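Long-range contacts in cytolethal distending toxin protein B (Haemophilus ducreyi, PDB 1SR4), which is the DNase I-like subunit of a bacterial genotoxin and probably acts inside host cells by damaging their DNA: residues A8-Q13 with I25-L30; T55-Q60 with R104-A109; T64-Y69 with Y83-R88; N94-A99 with T136-A141. One frame throughout, in Å; residues are numbered along the deposited sequence.

How the contacts relate
Contacts 1 and 4 are buried, whereas contacts 2 and 3 reach partly to the surface. Contact 3 is a beta hairpin within the larger sheet, built on backbone hydrogen bonds. Contact 1 lays a helix against that sheet, and contact 4 packs it against the smaller one; both rely mainly on apolar side chains, with a water bridge added in contact 4. Contact 2 joins the edges of the two sheets through an arginine and a backbone carbonyl. It touches contact 3, where T55 and Q60 meet E68 and I66. S87 of contact 3 bonds to L98 of contact 4 in the neighbouring strand, and N11 of contact 1 packs on H138 of contact 4.

Contact 1 of 4, residues A8-Q13 with I25-L30; sequences ATWNLQ and INVRQL
W10 meets N26, V27 and L30 inside the beta-alpha-beta crossover of strand 7-11, helix 20-31 and strand 39-43, a unit of this DNase I-like fold. Strand 8-11 and helix 25-30 run almost exactly antiparallel, their axes 10.5 Å apart, and the indole fills much of that gap. With CG anti to the backbone N (chi1 -174°), the ring reaches out toward the helix. N26 comes over one face: its CB lies 4.1 Å from the centroid of the W10 six-membered ring, a CH-pi contact. The N26 amide stands steeply to the indole, the planes 69° apart, and OD1 comes within 3.5 Å of W10 CH2. V27 approaches differently, placing CG2 at the ring edge, 4.0 Å from W10 CE3. The same methyl serves L12, whose CD1 lies 3.9 Å from V27 CG2. One turn along the helix, L30 CD1 touches W10 CB at 4.0 Å. The polar ends are satisfied outside the pair: W10 NE1 bonds to H252 O, while N26 OD1 bonds to T249 OG1 and ND2 to Q247 O. The contact between the two segments is therefore mainly apolar and CH-pi packing, while the hydrogen bonds at NE1 and the amide hold the two flat groups in orientation and pay for burying their polar atoms.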
loop_
_atom_site.group_PDB
_atom_site.type_symbol
_atom_site.label_atom_id
_atom_site.label_comp_id
_atom_site.label_asym_id
_atom_site.label_seq_id
_atom_site.Cartn_x
_atom_site.Cartn_y
_atom_site.Cartn_z
ATOM N N ALA B 8 10.055 -5.119 -1.380
ATOM C CA ALA B 8 8.928 -4.941 -0.461
ATOM C C ALA B 8 8.127 -6.218 -0.390
ATOM O O ALA B 8 8.276 -7.118 -1.219
ATOM C CB ALA B 8 8.008 -3.780 -0.921
ATOM N N THR B 9 7.256 -6.278 0.599
ATOM C CA THR B 9 6.406 -7.441 0.779
ATOM C C THR B 9 5.076 -6.958 1.336
ATOM O O THR B 9 5.019 -5.950 2.047
ATOM C CB THR B 9 7.032 -8.439 1.799
ATOM O OG1 THR B 9 6.220 -9.618 1.895
ATOM C CG2 THR B 9 7.115 -7.790 3.199
ATOM N N TRP B 10 4.009 -7.672 0.990
ATOM C CA TRP B 10 2.683 -7.370 1.489
ATOM C C TRP B 10 1.835 -8.632 1.417
ATOM O O TRP B 10 1.834 -9.319 0.402
ATOM C CB TRP B 10 1.995 -6.261 0.681
ATOM C CG TRP B 10 0.679 -5.841 1.298
ATOM C CD1 TRP B 10 0.443 -5.583 2.628
ATOM C CD2 TRP B 10 -0.585 -5.650 0.622
ATOM N NE1 TRP B 10 -0.885 -5.245 2.814
ATOM C CE2 TRP B 10 -1.535 -5.284 1.606
ATOM C CE3 TRP B 10 -1.000 -5.749 -0.712
ATOM C CZ2 TRP B 10 -2.884 -5.022 1.294
ATOM C CZ3 TRP B 10 -2.344 -5.483 -1.025
ATOM C CH2 TRP B 10 -3.266 -5.126 -0.024
ATOM N N ASN B 11 1.146 -8.949 2.513
ATOM C CA ASN B 11 0.255 -10.093 2.525
ATOM C C ASN B 11 -1.074 -9.431 2.169
ATOM O O ASN B 11 -1.632 -8.665 2.952
ATOM C CB ASN B 11 0.163 -10.746 3.916
ATOM C CG ASN B 11 -0.747 -11.960 3.912
ATOM O OD1 ASN B 11 -1.714 -12.019 3.141
ATOM N ND2 ASN B 11 -0.461 -12.924 4.763
ATOM N N LEU B 12 -1.551 -9.721 0.971
ATOM C CA LEU B 12 -2.776 -9.156 0.433
ATOM C C LEU B 12 -4.073 -9.698 1.038
ATOM O O LEU B 12 -5.107 -9.033 0.965
ATOM C CB LEU B 12 -2.756 -9.359 -1.096
ATOM C CG LEU B 12 -3.807 -8.740 -2.033
ATOM C CD1 LEU B 12 -3.118 -8.292 -3.337
ATOM C CD2 LEU B 12 -4.932 -9.774 -2.337
ATOM N N GLN B 13 -4.020 -10.890 1.636
ATOM C CA GLN B 13 -5.206 -11.528 2.232
ATOM C C GLN B 13 -6.359 -11.536 1.239
ATOM O O GLN B 13 -7.468 -11.098 1.547
ATOM C CB GLN B 13 -5.641 -10.810 3.524
ATOM C CG GLN B 13 -4.602 -10.909 4.659
ATOM C CD GLN B 13 -5.152 -10.487 6.007
ATOM O OE1 GLN B 13 -5.767 -9.432 6.141
ATOM N NE2 GLN B 13 -4.930 -11.313 7.020
ATOM N N ILE B 25 -5.638 -0.987 -5.795
ATOM C CA ILE B 25 -5.514 0.101 -4.838
ATOM C C ILE B 25 -4.092 0.072 -4.256
ATOM O O ILE B 25 -3.258 0.925 -4.584
ATOM C CB ILE B 25 -6.544 -0.029 -3.693
ATOM C CG1 ILE B 25 -7.956 0.163 -4.261
ATOM C CG2 ILE B 25 -6.245 1.001 -2.562
ATOM C CD1 ILE B 25 -9.066 -0.118 -3.260
ATOM N N ASN B 26 -3.786 -0.940 -3.445
ATOM C CA ASN B 26 -2.479 -0.996 -2.792
ATOM C C ASN B 26 -1.257 -1.491 -3.581
ATOM O O ASN B 26 -0.206 -0.834 -3.567
ATOM C CB ASN B 26 -2.604 -1.794 -1.498
ATOM C CG ASN B 26 -3.641 -1.211 -0.558
ATOM O OD1 ASN B 26 -4.631 -1.860 -0.228
ATOM N ND2 ASN B 26 -3.423 0.026 -0.129
ATOM N N VAL B 27 -1.357 -2.639 -4.247
ATOM C CA VAL B 27 -0.196 -3.111 -4.996
ATOM C C VAL B 27 0.264 -2.065 -6.015
ATOM O O VAL B 27 1.454 -1.837 -6.149
ATOM C CB VAL B 27 -0.466 -4.448 -5.704
ATOM C CG1 VAL B 27 0.744 -4.845 -6.564
ATOM C CG2 VAL B 27 -0.712 -5.530 -4.664
ATOM N N ARG B 28 -0.665 -1.413 -6.714
ATOM C CA ARG B 28 -0.270 -0.387 -7.674
ATOM C C ARG B 28 0.509 0.735 -6.987
ATOM O O ARG B 28 1.508 1.211 -7.505
ATOM C CB ARG B 28 -1.495 0.201 -8.382
ATOM C CG ARG B 28 -2.314 -0.824 -9.161
ATOM C CD ARG B 28 -3.524 -0.179 -9.839
ATOM N NE ARG B 28 -3.092 0.601 -10.974
ATOM C CZ ARG B 28 -3.283 0.253 -12.234
ATOM N NH1 ARG B 28 -3.925 -0.861 -12.539
ATOM N NH2 ARG B 28 -2.778 1.006 -13.182
ATOM N N GLN B 29 0.059 1.164 -5.817
ATOM C CA GLN B 29 0.766 2.229 -5.116
ATOM C C GLN B 29 2.154 1.804 -4.620
ATOM O O GLN B 29 3.078 2.623 -4.576
ATOM C CB GLN B 29 -0.112 2.760 -3.955
ATOM C CG GLN B 29 -1.319 3.574 -4.465
ATOM C CD GLN B 29 -2.375 3.904 -3.398
ATOM O OE1 GLN B 29 -2.132 3.773 -2.196
ATOM N NE2 GLN B 29 -3.561 4.354 -3.853
ATOM N N LEU B 30 2.324 0.531 -4.267
ATOM C CA LEU B 30 3.626 0.068 -3.783
ATOM C C LEU B 30 4.679 0.071 -4.898
ATOM O O LEU B 30 5.885 0.169 -4.639
ATOM C CB LEU B 30 3.512 -1.354 -3.195
ATOM C CG LEU B 30 2.544 -1.512 -2.009
ATOM C CD1 LEU B 30 2.577 -2.967 -1.551
ATOM C CD2 LEU B 30 2.923 -0.586 -0.841
#

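Contact 2 of 4, residues T55-Q60 with R104-A109; sequences TSRVIQ and RQADEA
The nearest CA atoms, 7.0 Å apart, belong to I59 and A109, where the irregular segment 55-60 passes strand 108-112. The contact joins edges of the two sheets of the DNase I-like sandwich: segment 55-60 follows strand 53-54, outermost in one, and strand 108-112 is outermost in the other. R57 does most of the work. Its chain is extended from CG to NE, with CG anti to the backbone N (chi1 -175°), and carries the guanidinium across to the carbonyl of A106. Both terminal nitrogens grip that single oxygen, NH1 at 2.8 Å and NH2 at 3.1 Å from A106 O. The oxygen lies close to the guanidinium plane, yet both nitrogens reach it from the same face of the carbonyl. NH1 also forms a salt bridge with E68 OE2, an oxygen that accepts from Q105 NE2 as well. Q105 CG lies 3.7 Å from R57 NH1, and the Q105 amide plane is turned 81° from the R57 guanidinium. I59 CD1 sits over one face of the guanidinium, toward its rim. The other branch of that isoleucine presses hard on the strand: I59 CG2 is only 3.4 Å from A109 CB, tighter than a usual carbon-carbon contact.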
loop_
_atom_site.group_PDB
_atom_site.type_symbol
_atom_site.label_atom_id
_atom_site.label_comp_id
_atom_site.label_asym_id
_atom_site.label_seq_id
_atom_site.Cartn_x
_atom_site.Cartn_y
_atom_site.Cartn_z
ATOM N N THR B 55 2.624 -15.021 -20.276
ATOM C CA THR B 55 3.595 -15.011 -21.369
ATOM C C THR B 55 3.731 -16.443 -21.880
ATOM O O THR B 55 3.157 -17.359 -21.314
ATOM C CB THR B 55 4.984 -14.545 -20.919
ATOM O OG1 THR B 55 5.607 -15.574 -20.140
ATOM C CG2 THR B 55 4.873 -13.262 -20.085
ATOM N N SER B 56 4.492 -16.632 -22.950
ATOM C CA SER B 56 4.709 -17.969 -23.515
ATOM C C SER B 56 5.830 -18.708 -22.791
ATOM O O SER B 56 6.050 -19.900 -23.009
ATOM C CB SER B 56 5.088 -17.866 -24.995
ATOM O OG SER B 56 4.091 -17.178 -25.725
ATOM N N ARG B 57 6.553 -17.996 -21.943
ATOM C CA ARG B 57 7.663 -18.597 -21.230
ATOM C C ARG B 57 7.242 -19.750 -20.336
ATOM O O ARG B 57 6.209 -19.699 -19.680
ATOM C CB ARG B 57 8.374 -17.546 -20.384
ATOM C CG ARG B 57 9.609 -18.065 -19.706
ATOM C CD ARG B 57 10.169 -17.051 -18.730
ATOM N NE ARG B 57 11.446 -17.490 -18.174
ATOM C CZ ARG B 57 12.219 -16.746 -17.388
ATOM N NH1 ARG B 57 11.844 -15.510 -17.045
ATOM N NH2 ARG B 57 13.382 -17.233 -16.961
ATOM N N VAL B 58 8.042 -20.803 -20.322
ATOM C CA VAL B 58 7.739 -21.927 -19.459
ATOM C C VAL B 58 8.833 -22.068 -18.421
ATOM O O VAL B 58 10.008 -22.171 -18.759
ATOM C CB VAL B 58 7.606 -23.232 -20.252
ATOM C CG1 VAL B 58 6.233 -23.288 -20.902
ATOM C CG2 VAL B 58 8.692 -23.314 -21.305
ATOM N N ILE B 59 8.438 -22.035 -17.154
ATOM C CA ILE B 59 9.379 -22.174 -16.051
ATOM C C ILE B 59 8.998 -23.398 -15.248
ATOM O O ILE B 59 9.768 -23.862 -14.418
ATOM C CB ILE B 59 9.330 -20.996 -15.091
ATOM C CG1 ILE B 59 9.451 -19.682 -15.852
ATOM C CG2 ILE B 59 10.459 -21.120 -14.084
ATOM C CD1 ILE B 59 9.203 -18.482 -14.973
ATOM N N GLN B 60 7.793 -23.904 -15.477
ATOM C CA GLN B 60 7.329 -25.088 -14.771
ATOM C C GLN B 60 8.368 -26.186 -14.930
ATOM O O GLN B 60 8.416 -26.858 -15.962
ATOM C CB GLN B 60 5.998 -25.576 -15.355
ATOM C CG GLN B 60 4.785 -24.721 -14.999
ATOM C CD GLN B 60 4.275 -24.976 -13.586
ATOM O OE1 GLN B 60 3.343 -24.319 -13.129
ATOM N NE2 GLN B 60 4.882 -25.938 -12.895
ATOM N N ARG B 104 12.146 -6.096 -13.580
ATOM C CA ARG B 104 13.023 -6.823 -14.475
ATOM C C ARG B 104 12.664 -8.299 -14.615
ATOM O O ARG B 104 12.205 -8.932 -13.673
ATOM C CB ARG B 104 14.465 -6.661 -13.996
ATOM C CG ARG B 104 14.968 -5.236 -14.135
ATOM C CD ARG B 104 16.262 -4.990 -13.368
ATOM N NE ARG B 104 17.385 -5.728 -13.930
ATOM C CZ ARG B 104 18.615 -5.700 -13.433
ATOM N NH1 ARG B 104 18.881 -4.962 -12.357
ATOM N NH2 ARG B 104 19.573 -6.419 -14.005
ATOM N N GLN B 105 12.870 -8.847 -15.805
ATOM C CA GLN B 105 12.556 -10.251 -16.026
ATOM C C GLN B 105 13.467 -11.175 -15.214
ATOM O O GLN B 105 14.648 -10.891 -15.052
ATOM C CB GLN B 105 12.690 -10.574 -17.503
ATOM C CG GLN B 105 12.242 -11.965 -17.826
ATOM C CD GLN B 105 12.035 -12.145 -19.297
ATOM O OE1 GLN B 105 12.880 -11.748 -20.105
ATOM N NE2 GLN B 105 10.908 -12.742 -19.665
ATOM N N ALA B 106 12.924 -12.277 -14.696
ATOM C CA ALA B 106 13.746 -13.213 -13.934
ATOM C C ALA B 106 14.649 -14.031 -14.865
ATOM O O ALA B 106 14.237 -14.430 -15.952
ATOM C CB ALA B 106 12.859 -14.158 -13.125
ATOM N N ASP B 107 15.890 -14.272 -14.457
ATOM C CA ASP B 107 16.769 -15.089 -15.288
ATOM C C ASP B 107 16.430 -16.555 -15.022
ATOM O O ASP B 107 16.568 -17.418 -15.889
ATOM C CB ASP B 107 18.245 -14.834 -14.950
ATOM C CG ASP B 107 18.720 -13.459 -15.398
ATOM O OD1 ASP B 107 18.490 -13.107 -16.566
ATOM O OD2 ASP B 107 19.324 -12.725 -14.594
ATOM N N GLU B 108 15.937 -16.820 -13.821
ATOM C CA GLU B 108 15.635 -18.179 -13.418
ATOM C C GLU B 108 14.712 -18.157 -12.200
ATOM O O GLU B 108 14.646 -17.157 -11.483
ATOM C CB GLU B 108 16.973 -18.851 -13.096
ATOM C CG GLU B 108 16.958 -20.219 -12.465
ATOM C CD GLU B 108 18.378 -20.702 -12.167
ATOM O OE1 GLU B 108 19.285 -19.858 -12.003
ATOM O OE2 GLU B 108 18.589 -21.923 -12.081
ATOM N N ALA B 109 13.974 -19.238 -11.986
ATOM C CA ALA B 109 13.085 -19.321 -10.836
ATOM C C ALA B 109 13.565 -20.484 -9.982
ATOM O O ALA B 109 14.251 -21.382 -10.486
ATOM C CB ALA B 109 11.652 -19.550 -11.275
#

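Contact 3 of 4, residues T64-Y69 with Y83-R88; sequences TPIEEY and YIYYSR
Backbone hydrogen bonds pair E67 with Y86 and Y69 with I84 in this antiparallel hairpin. Y86 N reaches E67 O at 2.9 Å, nearly straight at 169°, and Y69 N reaches I84 O at 2.8 Å. Just before strand 67-69, P65 O accepts from S87 OG at 3.0 Å. A water accepting from R88 N donates to Y86 O and, weakly, to E67 OE1. Among side-chain bonds, Y85 OH donates to the anti lone pair of E68 OE2 at 2.7 Å. With CG trans to its own N (chi1 -178°), the E68 chain runs beside the Y85 ring and brings the carboxylate to that hydroxyl; R57 and Q105 of contact 2 also bond to OE2. Apolar contacts fall on both faces: I66 CD1 meets the Y85 ring edge, while on the face of E67, Y69 and Y86, Y69 CE2 lies 4.0 Å from Y86 CD2. Strand 67-72 is flanked by strand 53-54 and strand 81-87 by strand 98-102, with Y85 and S87 packing on strand 124-129 of the other sheet.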
loop_
_atom_site.group_PDB
_atom_site.type_symbol
_atom_site.label_atom_id
_atom_site.label_comp_id
_atom_site.label_asym_id
_atom_site.label_seq_id
_atom_site.Cartn_x
_atom_site.Cartn_y
_atom_site.Cartn_z
ATOM N N THR B 64 5.475 -28.002 -8.337
ATOM C CA THR B 64 4.901 -26.750 -7.856
ATOM C C THR B 64 4.728 -25.788 -9.022
ATOM O O THR B 64 5.671 -25.493 -9.746
ATOM C CB THR B 64 5.782 -26.073 -6.787
ATOM O OG1 THR B 64 5.921 -26.941 -5.662
ATOM C CG2 THR B 64 5.139 -24.781 -6.316
ATOM N N PRO B 65 3.503 -25.290 -9.214
ATOM C CA PRO B 65 3.190 -24.357 -10.295
ATOM C C PRO B 65 3.904 -23.004 -10.164
ATOM O O PRO B 65 4.096 -22.481 -9.064
ATOM C CB PRO B 65 1.672 -24.228 -10.198
ATOM C CG PRO B 65 1.421 -24.376 -8.719
ATOM C CD PRO B 65 2.324 -25.536 -8.364
ATOM N N ILE B 66 4.311 -22.455 -11.298
ATOM C CA ILE B 66 4.971 -21.160 -11.322
ATOM C C ILE B 66 4.845 -20.674 -12.760
ATOM O O ILE B 66 5.252 -21.362 -13.693
ATOM C CB ILE B 66 6.454 -21.276 -10.867
ATOM C CG1 ILE B 66 6.998 -19.897 -10.481
ATOM C CG2 ILE B 66 7.301 -21.931 -11.945
ATOM C CD1 ILE B 66 7.061 -18.906 -11.608
ATOM N N GLU B 67 4.248 -19.501 -12.941
ATOM C CA GLU B 67 4.038 -18.971 -14.280
ATOM C C GLU B 67 4.441 -17.510 -14.359
ATOM O O GLU B 67 4.441 -16.801 -13.351
ATOM C CB GLU B 67 2.562 -19.101 -14.666
ATOM C CG GLU B 67 2.027 -20.515 -14.665
ATOM C CD GLU B 67 0.510 -20.546 -14.750
ATOM O OE1 GLU B 67 -0.157 -19.914 -13.902
ATOM O OE2 GLU B 67 -0.022 -21.202 -15.666
ATOM N N GLU B 68 4.778 -17.063 -15.560
ATOM C CA GLU B 68 5.170 -15.676 -15.772
ATOM C C GLU B 68 4.057 -14.897 -16.481
ATOM O O GLU B 68 3.459 -15.393 -17.441
ATOM C CB GLU B 68 6.442 -15.621 -16.610
ATOM C CG GLU B 68 6.980 -14.214 -16.859
ATOM C CD GLU B 68 8.106 -14.219 -17.882
ATOM O OE1 GLU B 68 7.831 -14.538 -19.052
ATOM O OE2 GLU B 68 9.263 -13.920 -17.530
ATOM N N TYR B 69 3.781 -13.684 -15.997
ATOM C CA TYR B 69 2.770 -12.803 -16.581
ATOM C C TYR B 69 3.365 -11.405 -16.706
ATOM O O TYR B 69 4.382 -11.100 -16.084
ATOM C CB TYR B 69 1.546 -12.670 -15.658
ATOM C CG TYR B 69 0.687 -13.900 -15.531
ATOM C CD1 TYR B 69 -0.559 -13.977 -16.166
ATOM C CD2 TYR B 69 1.113 -14.985 -14.776
ATOM C CE1 TYR B 69 -1.359 -15.125 -16.043
ATOM C CE2 TYR B 69 0.330 -16.128 -14.647
ATOM C CZ TYR B 69 -0.902 -16.195 -15.281
ATOM O OH TYR B 69 -1.654 -17.343 -15.169
ATOM N N TYR B 83 6.633 -7.603 -14.485
ATOM C CA TYR B 83 6.437 -9.028 -14.663
ATOM C C TYR B 83 5.844 -9.536 -13.354
ATOM O O TYR B 83 6.099 -8.961 -12.291
ATOM C CB TYR B 83 7.781 -9.733 -14.873
ATOM C CG TYR B 83 8.413 -9.489 -16.212
ATOM C CD1 TYR B 83 8.059 -10.258 -17.327
ATOM C CD2 TYR B 83 9.372 -8.488 -16.372
ATOM C CE1 TYR B 83 8.651 -10.035 -18.567
ATOM C CE2 TYR B 83 9.969 -8.252 -17.614
ATOM C CZ TYR B 83 9.606 -9.021 -18.701
ATOM O OH TYR B 83 10.176 -8.755 -19.927
ATOM N N ILE B 84 5.038 -10.587 -13.423
ATOM C CA ILE B 84 4.527 -11.189 -12.198
ATOM C C ILE B 84 4.807 -12.684 -12.281
ATOM O O ILE B 84 4.427 -13.322 -13.260
ATOM C CB ILE B 84 2.991 -11.053 -11.993
ATOM C CG1 ILE B 84 2.553 -9.578 -12.016
ATOM C CG2 ILE B 84 2.618 -11.687 -10.622
ATOM C CD1 ILE B 84 1.011 -9.371 -11.911
ATOM N N TYR B 85 5.476 -13.236 -11.265
ATOM C CA TYR B 85 5.757 -14.679 -11.204
ATOM C C TYR B 85 4.745 -15.179 -10.174
ATOM O O TYR B 85 4.760 -14.783 -9.009
ATOM C CB TYR B 85 7.201 -14.905 -10.798
ATOM C CG TYR B 85 8.113 -14.413 -11.889
ATOM C CD1 TYR B 85 8.352 -15.198 -13.024
ATOM C CD2 TYR B 85 8.617 -13.108 -11.869
ATOM C CE1 TYR B 85 9.058 -14.692 -14.118
ATOM C CE2 TYR B 85 9.329 -12.594 -12.960
ATOM C CZ TYR B 85 9.538 -13.393 -14.086
ATOM O OH TYR B 85 10.180 -12.871 -15.205
ATOM N N TYR B 86 3.850 -16.032 -10.644
ATOM C CA TYR B 86 2.711 -16.504 -9.863
ATOM C C TYR B 86 2.702 -18.005 -9.575
ATOM O O TYR B 86 2.824 -18.825 -10.484
ATOM C CB TYR B 86 1.472 -16.084 -10.663
ATOM C CG TYR B 86 0.105 -16.455 -10.137
ATOM C CD1 TYR B 86 -0.330 -16.026 -8.881
ATOM C CD2 TYR B 86 -0.811 -17.114 -10.964
ATOM C CE1 TYR B 86 -1.649 -16.231 -8.461
ATOM C CE2 TYR B 86 -2.140 -17.326 -10.554
ATOM C CZ TYR B 86 -2.549 -16.877 -9.302
ATOM O OH TYR B 86 -3.862 -17.060 -8.907
ATOM N N SER B 87 2.556 -18.352 -8.306
ATOM C CA SER B 87 2.505 -19.744 -7.898
ATOM C C SER B 87 1.116 -19.963 -7.308
ATOM O O SER B 87 0.843 -19.576 -6.175
ATOM C CB SER B 87 3.586 -20.025 -6.861
ATOM O OG SER B 87 3.444 -21.339 -6.356
ATOM N N ARG B 88 0.230 -20.564 -8.093
ATOM C CA ARG B 88 -1.136 -20.786 -7.647
ATOM C C ARG B 88 -1.228 -22.081 -6.836
ATOM O O ARG B 88 -1.718 -23.101 -7.318
ATOM C CB ARG B 88 -2.059 -20.833 -8.865
ATOM C CG ARG B 88 -3.536 -20.868 -8.546
ATOM C CD ARG B 88 -4.362 -20.996 -9.828
ATOM N NE ARG B 88 -5.776 -21.188 -9.515
ATOM C CZ ARG B 88 -6.327 -22.356 -9.186
ATOM N NH1 ARG B 88 -5.589 -23.460 -9.141
ATOM N NH2 ARG B 88 -7.617 -22.416 -8.878
HETATM O O HOH W 1 0.867 -20.807 -10.784
#

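Contact 4 of 4, residues N94-A99 with T136-A141; sequences NRVNLA and TVHALA
L98 and T136 face each other across the two-sheet sandwich of the DNase I-like fold, strand 98-102 in one sheet and strand 132-138 in the other, their CA atoms 7.1 Å apart. L98 CB lies 4.0 Å from T136 CG2. Beyond it, CG, anti to the carbonyl carbon (chi1 -65°), branches to two methyls, both near T136. CD1 comes near the T136 carbonyl, 4.1 Å from its O. CD2 reaches further along the strand and touches both T136 OG1 and H138 CB, 4.0 Å from the latter. T136 OG1 is hydrogen-bonded to Q43 NE2, so its polar end is satisfied beside this methyl. V96 lies next to the imidazole, its CG1 4.2 Å from H138 ND1. V12 of the neighbouring protein C chain also packs on H138. A water bridges the two segments, donating to N97 O at 3.3 Å and lying in the imidazole plane, 2.7 Å from H138 ND1.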
loop_
_atom_site.group_PDB
_atom_site.type_symbol
_atom_site.label_atom_id
_atom_site.label_comp_id
_atom_site.label_asym_id
_atom_site.label_seq_id
_atom_site.Cartn_x
_atom_site.Cartn_y
_atom_site.Cartn_z
ATOM N N ASN B 94 -8.338 -20.999 -4.247
ATOM C CA ASN B 94 -7.654 -19.979 -5.025
ATOM C C ASN B 94 -7.369 -18.676 -4.275
ATOM O O ASN B 94 -7.468 -17.586 -4.843
ATOM C CB ASN B 94 -8.448 -19.670 -6.302
ATOM C CG ASN B 94 -7.634 -18.865 -7.302
ATOM O OD1 ASN B 94 -6.413 -19.034 -7.397
ATOM N ND2 ASN B 94 -8.297 -17.991 -8.045
ATOM N N ARG B 95 -7.048 -18.760 -2.992
ATOM C CA ARG B 95 -6.718 -17.529 -2.306
ATOM C C ARG B 95 -5.311 -17.552 -1.686
ATOM O O ARG B 95 -4.596 -16.549 -1.740
ATOM C CB ARG B 95 -7.805 -17.149 -1.277
ATOM C CG ARG B 95 -8.016 -18.067 -0.100
ATOM C CD ARG B 95 -9.223 -17.570 0.710
ATOM N NE ARG B 95 -9.504 -18.445 1.851
ATOM C CZ ARG B 95 -8.794 -18.464 2.974
ATOM N NH1 ARG B 95 -7.752 -17.651 3.129
ATOM N NH2 ARG B 95 -9.119 -19.308 3.943
ATOM N N VAL B 96 -4.880 -18.691 -1.153
ATOM C CA VAL B 96 -3.562 -18.733 -0.552
ATOM C C VAL B 96 -2.479 -19.027 -1.600
ATOM O O VAL B 96 -1.882 -20.108 -1.631
ATOM C CB VAL B 96 -3.533 -19.740 0.615
ATOM C CG1 VAL B 96 -2.165 -19.708 1.302
ATOM C CG2 VAL B 96 -4.627 -19.359 1.637
ATOM N N ASN B 97 -2.236 -18.027 -2.450
ATOM C CA ASN B 97 -1.264 -18.113 -3.537
ATOM C C ASN B 97 -0.085 -17.153 -3.335
ATOM O O ASN B 97 -0.212 -16.146 -2.632
ATOM C CB ASN B 97 -1.953 -17.783 -4.871
ATOM C CG ASN B 97 -3.104 -18.728 -5.180
ATOM O OD1 ASN B 97 -2.987 -19.928 -4.974
ATOM N ND2 ASN B 97 -4.218 -18.189 -5.675
ATOM N N LEU B 98 1.054 -17.463 -3.953
ATOM C CA LEU B 98 2.234 -16.606 -3.829
ATOM C C LEU B 98 2.535 -15.947 -5.165
ATOM O O LEU B 98 2.295 -16.528 -6.232
ATOM C CB LEU B 98 3.461 -17.421 -3.394
ATOM C CG LEU B 98 3.429 -18.058 -1.997
ATOM C CD1 LEU B 98 4.614 -19.006 -1.837
ATOM C CD2 LEU B 98 3.449 -16.973 -0.931
ATOM N N ALA B 99 3.078 -14.736 -5.106
ATOM C CA ALA B 99 3.427 -14.002 -6.313
ATOM C C ALA B 99 4.620 -13.104 -6.052
ATOM O O ALA B 99 4.893 -12.714 -4.905
ATOM C CB ALA B 99 2.249 -13.145 -6.771
ATOM N N THR B 136 9.733 -15.220 -1.889
ATOM C CA THR B 136 8.540 -14.798 -1.177
ATOM C C THR B 136 8.142 -16.035 -0.346
ATOM O O THR B 136 8.140 -17.153 -0.854
ATOM C CB THR B 136 7.357 -14.407 -2.144
ATOM O OG1 THR B 136 6.206 -14.050 -1.365
ATOM C CG2 THR B 136 6.966 -15.568 -3.054
ATOM N N VAL B 137 7.845 -15.842 0.935
ATOM C CA VAL B 137 7.430 -16.941 1.796
ATOM C C VAL B 137 6.195 -16.595 2.595
ATOM O O VAL B 137 5.889 -15.422 2.849
ATOM C CB VAL B 137 8.501 -17.343 2.841
ATOM C CG1 VAL B 137 9.726 -17.878 2.148
ATOM C CG2 VAL B 137 8.828 -16.130 3.742
ATOM N N HIS B 138 5.486 -17.640 2.987
ATOM C CA HIS B 138 4.311 -17.505 3.814
ATOM C C HIS B 138 4.349 -18.721 4.729
ATOM O O HIS B 138 3.831 -19.785 4.384
ATOM C CB HIS B 138 3.030 -17.502 2.970
ATOM C CG HIS B 138 1.789 -17.288 3.781
ATOM N ND1 HIS B 138 0.533 -17.200 3.223
ATOM C CD2 HIS B 138 1.616 -17.148 5.117
ATOM C CE1 HIS B 138 -0.360 -17.012 4.178
ATOM N NE2 HIS B 138 0.271 -16.974 5.339
ATOM N N ALA B 139 4.981 -18.570 5.892
ATOM C CA ALA B 139 5.111 -19.677 6.843
ATOM C C ALA B 139 3.783 -20.010 7.518
ATOM O O ALA B 139 2.822 -19.219 7.479
ATOM C CB ALA B 139 6.177 -19.344 7.893
ATOM N N LEU B 140 3.739 -21.174 8.159
ATOM C CA LEU B 140 2.537 -21.642 8.839
ATOM C C LEU B 140 2.069 -20.705 9.949
ATOM O O LEU B 140 2.879 -20.166 10.704
ATOM C CB LEU B 140 2.774 -23.058 9.396
ATOM C CG LEU B 140 3.014 -24.139 8.322
ATOM C CD1 LEU B 140 3.688 -25.381 8.920
ATOM C CD2 LEU B 140 1.671 -24.510 7.688
ATOM N N ALA B 141 0.755 -20.532 10.036
ATOM C CA ALA B 141 0.113 -19.664 11.023
ATOM C C ALA B 141 0.522 -19.966 12.457
ATOM O O ALA B 141 0.653 -19.059 13.282
ATOM C CB ALA B 141 -1.405 -19.768 10.890
HETATM O O HOH W 2 0.117 -17.053 0.517
#